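Local structure of hypothetical membrane protein (Corynebacterium glutamicum, 6JSB) at residues V6-T11 against L62-G67; H76-N81 against D93-D98; D118-E123 against A131-G136; N156-G161 against T187-N192. The protein binds heme through its HtaA-family domain and probably passes it on within the heme uptake machinery of Corynebacteria. All coordinates share one frame; numbering follows the deposited sequence.

Contact 1: V6-T11 against L62-G67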
# COMPACT_ATOMS: atom_id res chain seq x y z
N VAL A 6 21.19 7.42 12.74
CA VAL A 6 20.39 6.19 12.82
C VAL A 6 20.19 5.69 11.39
O VAL A 6 19.66 6.42 10.55
CB VAL A 6 19.04 6.42 13.53
CG1 VAL A 6 18.18 5.11 13.61
CG2 VAL A 6 19.32 6.95 14.97
N THR A 7 20.67 4.48 11.11
CA THR A 7 20.48 3.82 9.82
C THR A 7 19.46 2.72 10.05
O THR A 7 19.70 1.82 10.87
CB THR A 7 21.78 3.21 9.31
OG1 THR A 7 22.76 4.24 9.19
CG2 THR A 7 21.56 2.54 7.93
N THR A 8 18.34 2.77 9.33
CA THR A 8 17.24 1.83 9.54
C THR A 8 17.09 0.95 8.30
O THR A 8 17.05 1.47 7.18
CB THR A 8 15.94 2.58 9.79
OG1 THR A 8 16.08 3.43 10.95
CG2 THR A 8 14.76 1.56 9.99
N THR A 9 17.03 -0.36 8.50
CA THR A 9 16.78 -1.33 7.44
C THR A 9 15.63 -2.22 7.89
O THR A 9 15.27 -2.25 9.06
CB THR A 9 18.00 -2.20 7.15
OG1 THR A 9 18.49 -2.77 8.39
CG2 THR A 9 19.10 -1.29 6.54
N GLY A 10 15.16 -3.04 6.97
CA GLY A 10 14.17 -4.06 7.31
C GLY A 10 13.01 -4.11 6.32
O GLY A 10 13.17 -3.83 5.12
N THR A 11 11.83 -4.51 6.81
CA THR A 11 10.66 -4.64 5.94
C THR A 11 9.44 -4.19 6.70
O THR A 11 9.43 -4.16 7.94
CB THR A 11 10.39 -6.11 5.51
OG1 THR A 11 10.30 -6.95 6.70
CG2 THR A 11 11.53 -6.65 4.62
N LEU A 62 13.60 1.62 2.99
CA LEU A 62 14.67 2.41 2.40
C LEU A 62 15.52 3.12 3.46
O LEU A 62 16.74 3.26 3.27
CB LEU A 62 14.09 3.48 1.45
CG LEU A 62 13.32 2.87 0.27
CD1 LEU A 62 12.66 3.97 -0.58
CD2 LEU A 62 14.21 2.02 -0.55
N GLY A 63 14.90 3.54 4.55
CA GLY A 63 15.60 4.24 5.62
C GLY A 63 14.60 4.96 6.50
O GLY A 63 13.38 4.81 6.36
N SER A 64 15.15 5.71 7.45
CA SER A 64 14.29 6.47 8.34
C SER A 64 14.77 7.92 8.40
O SER A 64 15.90 8.25 8.02
CB SER A 64 14.27 5.88 9.75
OG SER A 64 15.60 6.00 10.31
N GLU A 65 13.89 8.78 8.89
CA GLU A 65 14.22 10.14 9.29
C GLU A 65 13.47 10.40 10.58
O GLU A 65 12.67 9.58 11.01
CB GLU A 65 13.85 11.15 8.22
CG GLU A 65 12.37 11.13 7.88
CD GLU A 65 12.07 11.79 6.54
OE1 GLU A 65 13.02 11.90 5.72
OE2 GLU A 65 10.90 12.19 6.31
N GLU A 66 13.71 11.55 11.21
CA GLU A 66 12.97 11.82 12.44
C GLU A 66 11.46 11.72 12.13
O GLU A 66 10.96 12.39 11.23
CB GLU A 66 13.29 13.21 13.01
CG GLU A 66 12.63 13.40 14.38
CD GLU A 66 13.59 13.93 15.49
OE1 GLU A 66 14.22 14.98 15.29
OE2 GLU A 66 13.71 13.30 16.56
N GLY A 67 10.77 10.82 12.83
CA GLY A 67 9.34 10.69 12.66
C GLY A 67 8.86 9.99 11.40
O GLY A 67 7.65 10.05 11.12
O HOH W 1 18.07 5.18 7.69
O HOH W 2 18.80 2.21 5.23

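Contact 2: H76-N81 against D93-D98. With HEM (protoporphyrin IX containing Fe), chain C.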
# COMPACT_ATOMS: atom_id res chain seq x y z
N HIS A 76 0.37 -3.19 -8.16
CA HIS A 76 -0.59 -2.73 -9.18
C HIS A 76 -1.71 -3.76 -9.23
O HIS A 76 -1.44 -4.94 -9.48
CB HIS A 76 0.12 -2.67 -10.54
CG HIS A 76 -0.70 -2.09 -11.65
ND1 HIS A 76 -0.46 -2.42 -12.97
CD2 HIS A 76 -1.72 -1.21 -11.65
CE1 HIS A 76 -1.31 -1.75 -13.74
NE2 HIS A 76 -2.08 -1.00 -12.97
N TRP A 77 -2.96 -3.32 -9.04
CA TRP A 77 -4.13 -4.20 -9.16
C TRP A 77 -4.94 -3.80 -10.40
O TRP A 77 -5.18 -2.60 -10.63
CB TRP A 77 -5.07 -4.04 -7.98
CG TRP A 77 -4.56 -4.42 -6.61
CD1 TRP A 77 -4.91 -5.55 -5.90
CD2 TRP A 77 -3.76 -3.62 -5.72
NE1 TRP A 77 -4.33 -5.52 -4.65
CE2 TRP A 77 -3.60 -4.35 -4.53
CE3 TRP A 77 -3.11 -2.36 -5.85
CZ2 TRP A 77 -2.87 -3.85 -3.43
CZ3 TRP A 77 -2.39 -1.86 -4.79
CH2 TRP A 77 -2.25 -2.62 -3.58
N THR A 78 -5.43 -4.79 -11.15
CA THR A 78 -6.24 -4.48 -12.33
C THR A 78 -7.41 -5.46 -12.40
O THR A 78 -7.23 -6.67 -12.25
CB THR A 78 -5.42 -4.60 -13.64
OG1 THR A 78 -4.55 -5.73 -13.60
CG2 THR A 78 -4.51 -3.35 -13.82
N GLY A 79 -8.60 -4.93 -12.66
CA GLY A 79 -9.77 -5.77 -12.88
C GLY A 79 -10.88 -5.04 -13.64
O GLY A 79 -10.74 -3.88 -14.05
N HIS A 80 -11.97 -5.76 -13.90
CA HIS A 80 -13.13 -5.19 -14.60
C HIS A 80 -12.72 -4.60 -15.96
O HIS A 80 -13.05 -3.48 -16.29
CB HIS A 80 -13.86 -4.12 -13.75
CG HIS A 80 -14.40 -4.66 -12.45
ND1 HIS A 80 -15.57 -5.39 -12.38
CD2 HIS A 80 -13.93 -4.54 -11.18
CE1 HIS A 80 -15.77 -5.74 -11.11
NE2 HIS A 80 -14.80 -5.23 -10.37
N ASN A 81 -12.12 -5.44 -16.79
CA ASN A 81 -11.68 -4.96 -18.09
C ASN A 81 -12.85 -4.75 -19.05
O ASN A 81 -13.56 -5.68 -19.41
CB ASN A 81 -10.68 -5.91 -18.74
CG ASN A 81 -9.91 -5.20 -19.83
OD1 ASN A 81 -10.50 -4.81 -20.85
ND2 ASN A 81 -8.63 -4.95 -19.61
N ASP A 93 -5.16 -0.73 -21.29
CA ASP A 93 -5.74 0.61 -21.20
C ASP A 93 -7.22 0.59 -20.83
O ASP A 93 -7.87 1.66 -20.85
CB ASP A 93 -5.58 1.31 -22.54
CG ASP A 93 -4.13 1.54 -22.91
OD1 ASP A 93 -3.31 1.65 -22.01
OD2 ASP A 93 -3.83 1.65 -24.12
N ASN A 94 -7.80 -0.59 -20.54
CA ASN A 94 -9.25 -0.65 -20.40
C ASN A 94 -9.71 -1.32 -19.11
O ASN A 94 -10.88 -1.73 -19.03
CB ASN A 94 -9.86 -1.35 -21.63
CG ASN A 94 -9.95 -0.39 -22.81
OD1 ASN A 94 -10.85 0.43 -22.85
ND2 ASN A 94 -8.99 -0.44 -23.73
N PHE A 95 -8.87 -1.40 -18.07
CA PHE A 95 -9.32 -1.93 -16.78
C PHE A 95 -10.10 -0.83 -16.04
O PHE A 95 -9.55 0.24 -15.74
CB PHE A 95 -8.12 -2.38 -15.95
CG PHE A 95 -7.53 -3.68 -16.42
CD1 PHE A 95 -8.20 -4.85 -16.19
CD2 PHE A 95 -6.30 -3.69 -17.09
CE1 PHE A 95 -7.61 -6.07 -16.59
CE2 PHE A 95 -5.71 -4.91 -17.51
CZ PHE A 95 -6.39 -6.09 -17.26
N ILE A 96 -11.37 -1.08 -15.77
CA ILE A 96 -12.13 -0.06 -15.02
C ILE A 96 -11.56 0.14 -13.62
O ILE A 96 -11.55 1.27 -13.10
CB ILE A 96 -13.61 -0.44 -14.98
CG1 ILE A 96 -14.15 -0.28 -16.43
CG2 ILE A 96 -14.34 0.49 -14.02
CD1 ILE A 96 -15.58 -0.87 -16.64
N LEU A 97 -11.13 -0.94 -12.97
CA LEU A 97 -10.44 -0.87 -11.69
C LEU A 97 -8.95 -0.95 -12.02
O LEU A 97 -8.47 -1.95 -12.59
CB LEU A 97 -10.90 -1.99 -10.74
CG LEU A 97 -10.37 -1.89 -9.31
CD1 LEU A 97 -11.20 -2.90 -8.52
CD2 LEU A 97 -8.86 -2.24 -9.24
N ASP A 98 -8.22 0.12 -11.74
CA ASP A 98 -6.79 0.13 -12.07
C ASP A 98 -6.12 0.99 -11.01
O ASP A 98 -6.24 2.22 -11.03
CB ASP A 98 -6.58 0.68 -13.49
CG ASP A 98 -5.16 0.50 -14.00
OD1 ASP A 98 -4.20 0.60 -13.20
OD2 ASP A 98 -4.96 0.32 -15.25
CHA HEM C . -16.37 -4.53 -4.16
CHB HEM C . -18.22 -4.71 -8.63
CHC HEM C . -15.27 -1.03 -9.91
CHD HEM C . -13.18 -1.09 -5.48
C1A HEM C . -17.17 -4.82 -5.24
C2A HEM C . -18.31 -5.72 -5.18
C3A HEM C . -18.84 -5.80 -6.42
C4A HEM C . -18.04 -4.94 -7.28
CMA HEM C . -20.08 -6.64 -6.87
CAA HEM C . -18.78 -6.41 -3.88
CBA HEM C . -18.17 -7.80 -3.80
CGA HEM C . -18.35 -8.34 -2.39
O1A HEM C . -18.01 -9.53 -2.17
O2A HEM C . -18.81 -7.55 -1.51
C1B HEM C . -17.58 -3.75 -9.35
C2B HEM C . -17.83 -3.45 -10.77
C3B HEM C . -17.03 -2.43 -11.12
C4B HEM C . -16.21 -2.06 -9.96
CMB HEM C . -18.91 -4.20 -11.59
CAB HEM C . -16.88 -1.71 -12.50
CBB HEM C . -17.27 -2.30 -13.64
C1C HEM C . -14.43 -0.73 -8.83
C2C HEM C . -13.40 0.28 -8.83
C3C HEM C . -12.78 0.25 -7.63
C4C HEM C . -13.46 -0.75 -6.80
CMC HEM C . -12.98 1.14 -10.05
CAC HEM C . -11.59 1.13 -7.29
CBC HEM C . -10.67 0.67 -6.46
C1D HEM C . -13.89 -2.02 -4.75
C2D HEM C . -13.64 -2.33 -3.36
C3D HEM C . -14.52 -3.28 -2.96
C4D HEM C . -15.34 -3.63 -4.11
CMD HEM C . -12.59 -1.59 -2.51
CAD HEM C . -14.60 -3.91 -1.53
CBD HEM C . -13.79 -5.23 -1.58
CGD HEM C . -13.83 -5.83 -0.18
O1D HEM C . -14.93 -6.36 0.18
O2D HEM C . -12.76 -5.74 0.52
NA HEM C . -17.02 -4.32 -6.56
NB HEM C . -16.57 -2.91 -8.93
NC HEM C . -14.45 -1.32 -7.56
ND HEM C . -14.90 -2.85 -5.16
FE HEM C . -15.51 -2.95 -7.15

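Contact 3: D118-E123 against A131-G136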
# COMPACT_ATOMS: atom_id res chain seq x y z
N ASP A 118 2.18 6.91 -2.57
CA ASP A 118 1.98 7.42 -3.93
C ASP A 118 0.91 6.56 -4.59
O ASP A 118 1.02 5.31 -4.59
CB ASP A 118 3.25 7.32 -4.77
CG ASP A 118 4.40 8.14 -4.25
OD1 ASP A 118 4.21 9.01 -3.37
OD2 ASP A 118 5.52 7.90 -4.76
N PHE A 119 -0.14 7.19 -5.12
CA PHE A 119 -1.24 6.36 -5.68
C PHE A 119 -1.63 6.86 -7.05
O PHE A 119 -1.43 8.03 -7.41
CB PHE A 119 -2.53 6.29 -4.81
CG PHE A 119 -3.33 7.57 -4.79
CD1 PHE A 119 -4.32 7.81 -5.74
CD2 PHE A 119 -3.10 8.50 -3.82
CE1 PHE A 119 -5.06 9.00 -5.77
CE2 PHE A 119 -3.86 9.70 -3.80
CZ PHE A 119 -4.81 9.95 -4.78
N LYS A 120 -2.13 5.90 -7.84
CA LYS A 120 -2.71 6.22 -9.14
C LYS A 120 -3.89 5.26 -9.25
O LYS A 120 -3.69 4.02 -9.24
CB LYS A 120 -1.65 6.01 -10.25
CG LYS A 120 -2.13 6.25 -11.67
CD LYS A 120 -1.01 5.76 -12.66
CE LYS A 120 -1.36 5.99 -14.17
NZ LYS A 120 -0.59 5.01 -14.99
N SER A 121 -5.11 5.78 -9.28
CA SER A 121 -6.29 4.91 -9.24
C SER A 121 -7.39 5.49 -10.11
O SER A 121 -7.75 6.66 -9.95
CB SER A 121 -6.78 4.80 -7.79
OG SER A 121 -7.92 3.93 -7.73
N ARG A 122 -7.98 4.69 -11.02
CA ARG A 122 -9.13 5.24 -11.73
C ARG A 122 -10.29 5.51 -10.77
O ARG A 122 -10.64 4.66 -9.93
CB ARG A 122 -9.62 4.26 -12.81
CG ARG A 122 -8.58 3.99 -13.88
CD ARG A 122 -9.25 3.24 -15.04
NE ARG A 122 -8.30 2.81 -16.05
CZ ARG A 122 -7.73 3.59 -16.98
NH1 ARG A 122 -8.00 4.93 -17.05
NH2 ARG A 122 -6.91 3.03 -17.90
N GLU A 123 -10.91 6.68 -10.94
CA GLU A 123 -12.14 7.01 -10.23
C GLU A 123 -13.23 6.01 -10.55
O GLU A 123 -13.35 5.54 -11.68
CB GLU A 123 -12.56 8.43 -10.68
CG GLU A 123 -13.76 8.99 -9.89
CD GLU A 123 -14.18 10.36 -10.41
OE1 GLU A 123 -15.25 10.85 -9.99
OE2 GLU A 123 -13.46 10.93 -11.24
N ALA A 131 -12.64 5.27 -16.22
CA ALA A 131 -12.49 6.69 -15.89
C ALA A 131 -11.01 7.13 -15.73
O ALA A 131 -10.09 6.34 -15.58
CB ALA A 131 -13.28 6.99 -14.60
N ASP A 132 -10.80 8.44 -15.73
CA ASP A 132 -9.45 8.97 -15.64
C ASP A 132 -8.83 8.64 -14.28
O ASP A 132 -9.52 8.53 -13.25
CB ASP A 132 -9.46 10.50 -15.82
CG ASP A 132 -9.72 10.93 -17.27
OD1 ASP A 132 -10.39 11.95 -17.51
OD2 ASP A 132 -9.28 10.21 -18.14
N PHE A 133 -7.51 8.51 -14.26
CA PHE A 133 -6.81 8.28 -13.00
C PHE A 133 -6.85 9.48 -12.04
O PHE A 133 -6.61 10.63 -12.44
CB PHE A 133 -5.36 7.95 -13.28
CG PHE A 133 -5.18 6.61 -13.93
CD1 PHE A 133 -5.23 5.48 -13.16
CD2 PHE A 133 -4.95 6.52 -15.28
CE1 PHE A 133 -5.05 4.24 -13.74
CE2 PHE A 133 -4.77 5.25 -15.91
CZ PHE A 133 -4.81 4.11 -15.12
N LEU A 134 -7.14 9.20 -10.77
CA LEU A 134 -6.85 10.09 -9.65
C LEU A 134 -5.41 9.78 -9.22
O LEU A 134 -4.99 8.61 -9.22
CB LEU A 134 -7.80 9.79 -8.47
CG LEU A 134 -9.29 9.78 -8.82
CD1 LEU A 134 -10.15 9.27 -7.69
CD2 LEU A 134 -9.70 11.18 -9.16
N THR A 135 -4.65 10.82 -8.88
CA THR A 135 -3.27 10.57 -8.48
C THR A 135 -2.94 11.40 -7.25
O THR A 135 -3.53 12.48 -7.01
CB THR A 135 -2.23 10.87 -9.59
OG1 THR A 135 -2.28 12.28 -9.95
CG2 THR A 135 -2.47 10.01 -10.86
N GLY A 136 -1.94 10.93 -6.51
CA GLY A 136 -1.42 11.66 -5.36
C GLY A 136 -0.01 11.21 -5.05
O GLY A 136 0.34 10.03 -5.22
O HOH W 3 -12.97 3.71 -13.69
O HOH W 4 -11.29 10.70 -12.91

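Contact 4: N156-G161 against T187-N192. With CA (calcium ion), chain D.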
# COMPACT_ATOMS: atom_id res chain seq x y z
N ASN A 156 16.32 -3.33 17.65
CA ASN A 156 15.46 -4.31 16.98
C ASN A 156 14.03 -3.98 17.34
O ASN A 156 13.68 -3.96 18.53
CB ASN A 156 15.81 -5.74 17.38
CG ASN A 156 17.29 -6.04 17.15
OD1 ASN A 156 17.72 -6.13 16.01
ND2 ASN A 156 18.05 -6.13 18.22
N VAL A 157 13.22 -3.65 16.34
CA VAL A 157 11.86 -3.18 16.56
C VAL A 157 10.93 -4.09 15.75
O VAL A 157 11.13 -4.26 14.55
CB VAL A 157 11.69 -1.73 16.11
CG1 VAL A 157 10.18 -1.32 16.12
CG2 VAL A 157 12.52 -0.78 17.06
N THR A 158 9.95 -4.71 16.42
CA THR A 158 8.84 -5.39 15.71
C THR A 158 7.57 -4.84 16.34
O THR A 158 7.28 -5.15 17.49
CB THR A 158 8.88 -6.90 15.90
OG1 THR A 158 10.12 -7.43 15.41
CG2 THR A 158 7.77 -7.53 15.18
N VAL A 159 6.82 -4.02 15.60
CA VAL A 159 5.65 -3.33 16.16
C VAL A 159 4.56 -3.39 15.10
O VAL A 159 4.84 -3.14 13.92
CB VAL A 159 5.98 -1.85 16.51
CG1 VAL A 159 4.70 -1.09 16.88
CG2 VAL A 159 7.00 -1.76 17.63
N THR A 160 3.30 -3.66 15.51
CA THR A 160 2.18 -3.72 14.59
C THR A 160 1.20 -2.60 14.88
O THR A 160 0.98 -2.27 16.05
CB THR A 160 1.48 -5.09 14.72
OG1 THR A 160 2.45 -6.05 14.21
CG2 THR A 160 0.26 -5.12 13.86
N GLY A 161 0.69 -2.02 13.81
CA GLY A 161 -0.35 -0.99 13.91
C GLY A 161 -1.63 -1.33 13.16
O GLY A 161 -1.59 -1.97 12.08
N THR A 187 2.93 -4.28 9.94
CA THR A 187 3.95 -4.67 10.92
C THR A 187 5.29 -4.10 10.44
O THR A 187 5.67 -4.30 9.29
CB THR A 187 4.08 -6.20 11.06
OG1 THR A 187 2.84 -6.73 11.56
CG2 THR A 187 5.14 -6.51 12.08
N LEU A 188 5.99 -3.42 11.31
CA LEU A 188 7.32 -2.90 10.98
C LEU A 188 8.33 -3.84 11.59
O LEU A 188 8.28 -4.08 12.80
CB LEU A 188 7.53 -1.50 11.54
CG LEU A 188 6.52 -0.48 11.06
CD1 LEU A 188 6.78 0.91 11.80
CD2 LEU A 188 6.68 -0.39 9.53
N ASN A 189 9.24 -4.39 10.76
CA ASN A 189 10.30 -5.30 11.22
C ASN A 189 11.61 -4.52 10.97
O ASN A 189 12.14 -4.55 9.86
CB ASN A 189 10.30 -6.60 10.42
CG ASN A 189 8.91 -7.27 10.36
OD1 ASN A 189 8.47 -7.84 11.35
ND2 ASN A 189 8.24 -7.20 9.18
N LEU A 190 12.11 -3.80 11.96
CA LEU A 190 13.16 -2.82 11.68
C LEU A 190 14.43 -3.21 12.43
O LEU A 190 14.36 -3.67 13.56
CB LEU A 190 12.76 -1.42 12.16
CG LEU A 190 11.41 -0.91 11.65
CD1 LEU A 190 11.12 0.47 12.25
CD2 LEU A 190 11.39 -0.94 10.09
N THR A 191 15.58 -2.89 11.83
CA THR A 191 16.87 -2.91 12.52
C THR A 191 17.39 -1.49 12.45
O THR A 191 17.49 -0.93 11.35
CB THR A 191 17.82 -3.90 11.81
OG1 THR A 191 17.24 -5.21 11.86
CG2 THR A 191 19.20 -3.92 12.49
N ASN A 192 17.71 -0.89 13.60
CA ASN A 192 18.14 0.50 13.68
C ASN A 192 19.57 0.50 14.17
O ASN A 192 19.83 0.14 15.33
CB ASN A 192 17.26 1.32 14.63
CG ASN A 192 15.83 1.34 14.19
OD1 ASN A 192 15.53 1.84 13.09
ND2 ASN A 192 14.93 0.80 15.02
CA CA D . 6.27 -6.19 19.36
O HOH W 5 10.17 -8.79 13.07
O HOH W 6 4.19 -6.19 18.18
O HOH W 7 5.18 -4.12 19.88
O HOH W 8 7.75 -4.95 20.95

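Contact 1: V6-T11 against L62-G67
Two water molecules stand where direct backbone bonds between T8 and the strand of L62 to S64 would be expected, and the one direct bond links two hydroxyls. The first water accepts from T8 N (2.9 Å) and from S64 N, and the second donates to T8 O (2.7 Å) and to L62 O. Between them, G63 sends its CA-H almost straight at a carbonyl: G63 CA lies 3.5 Å from T8 O, with 165° at the hydrogen. S64 OG donates to T8 OG1 at 2.7 Å, and T8 OG1 is in turn bonded to N192 OD1 of strand 186-198. The serine hydroxyl reaches across because chi1 of 65° sets it between its own backbone N and carbonyl carbon.

The strands 2-14 and 56-65 are antiparallel neighbours in the curled sheet, but here they splay: the N-to-C directions of the short segments differ by 138°, with the axes 5.3 Å apart at the closest. On the other side of 56-65, two residues, L62 and G63, stand opposite the single K70, a classic bulge. Nearer the C-terminal end of 6-11 a direct backbone bond reappears, between G10 and V61. V6 approaches S64 more loosely, V6 CG1 lying 4.3 Å from S64 OG.

Contact 2: H76-N81 against D93-D98
The F95 ring is sandwiched between two residues of segment 76-81. T78 CB sits over the centre of one face, 3.6 Å from the centroid of the F95 ring, a CH-pi contact; N81 ND2 lies over the centre of the opposite face, 3.4 Å from F95 CE1, its amide plane turned 78° from the ring. The carbonyl oxygen of G79 lies at the ring edge. N81 is fixed by two further bonds: N81 OD1 accepts from Y83 N and N81 ND2 donates to A91 O. A second flat group, the H80 imidazole, has the heme on one face, with H80 CE1 3.1 Å from HEM C2B, and L97 CB at its edge. H80 NE2 bonds Y23 OH, the axial ligand of the iron, and H80 ND1 bonds Y34 OH, which makes H80 a second-shell residue that probably helps to orient Y23. L97 CD1 also packs on the porphyrin, 3.6 Å from HEM C4C.

At the other end H76 NE2 donates to D98 OD1 at 2.7 Å, in the plane of the imidazole but from above the carboxylate plane; H76 CG lies anti to its N (chi1 -174°), as does D98 CG, which swings both groups into reach. The backbones pair antiparallel: G79 N to L97 O and L97 N to G79 O, then I96 N to H80 O at 3.0 Å. A classic bulge puts I96 and L97 against G79 alone, at the corner where the chain turns over the heme. Strand 68-81 thus lies beside strand 95-109, while helix 18-24 covers W77 and L97 through L24.

Contact 3: D118-E123 against A131-G136
D118 opens the pairing with a CA-H...O contact to G136 O, while its carboxylate is held by Q138 N and N103 ND2. F119 forms the reciprocal backbone pair with G136 (F119 N to G136 O, 2.9 Å). Its ring, placed by chi1 of 72° between the backbone N and carbonyl carbon, lies over the peptide joining T135 and G136, with G136 N above the ring centre. G136 CA is only 3.5 Å from F119 CE2, and the glycine leaves room for this close lid. K120 sends an extended chain across one face of F133: K120 CE is 3.7 Å from the ring centroid, 7° off the normal, and K120 NZ lies 4.5 Å from the centroid of the F133 ring, a cation-pi contact. S121 makes the next backbone pair, L134 N reaching S121 O at 2.7 Å; its own hydroxyl bonds V172 O. R122 takes the opposite face of F133, its guanidinium stacked on the ring with centres 4.1 Å apart and planes at 29°, so that the ring lies between two cationic chains. R122 NH1 also donates to A131 O at 2.9 Å, nearly in the guanidinium plane. E123, like R122 a residue of the heme pocket, bonds D132 O through its N, and water links E123 OE2 to the same carbonyl.

In this antiparallel hairpin, strand 112-122 lies between strand 133-136 and strand 95-109, which it meets through the backbone bonds of D118, K120 and R122 with S102, D100 and D98.

Contact 4: N156-G161 against T187-N192
The strands run antiparallel, 170° between their short axes and 4.7 Å apart at the closest, with the hydrogen-bonded pairs V157-L190 and V159-L188 each closed by two N-H to O=C bonds; the bond from L190 N to V157 O is 2.8 Å long.

Side chains alternate between the two faces. On the one carrying threonines, T160 OG1 and T187 OG1 are 2.8 Å apart in a hydrogen bond in which either could donate. Each hydroxyl lies anti to its own carbonyl carbon, beside the backbone N (chi1 -68° and -63°), and the side chains meet at a slant. Further along, a water joins T158 OG1 (2.7 Å) to N189 OD1 (2.6 Å), while the methyl of T158 packs near that of T187. The other face is largely apolar: V157 CB touches L190 CB at 4.1 Å, and V157 CG2 lies 3.5 Å from N192 ND2, which bonds Q154 O. T158 O, which makes no bond to segment 187-192, binds a calcium ion at 2.4 Å, with three waters also coordinating it.

Strand 186-198 is the inner partner, lying between strands 156-165 and 2-14, to which T187, N189 and T191 bond through D13, T11 and T9; F146 of strand 139-146 packs against V159 and L188.

From the N terminus, strand 2-14 is met by strand 56-65 in contact 1, closing a loop of 50 residues that includes helices 18-24 and 27-30. Contact 2 follows, closing a short loop between strands 68-81 and 95-109, and contact 3 closes the hairpin after it. Contact 4 closes a loop of 25 residues holding helix 167-172. All four are in series; none crosses or encloses another. Contacts 2 and 3, 12 Å apart between centres, sit on adjacent strands 95-109 and 112-122. Contacts 1 and 4, 10 Å apart between centres, are joined by the neighbouring strands 2-14 and 186-198, on the other side of the chain's centre from contacts 2 and 3.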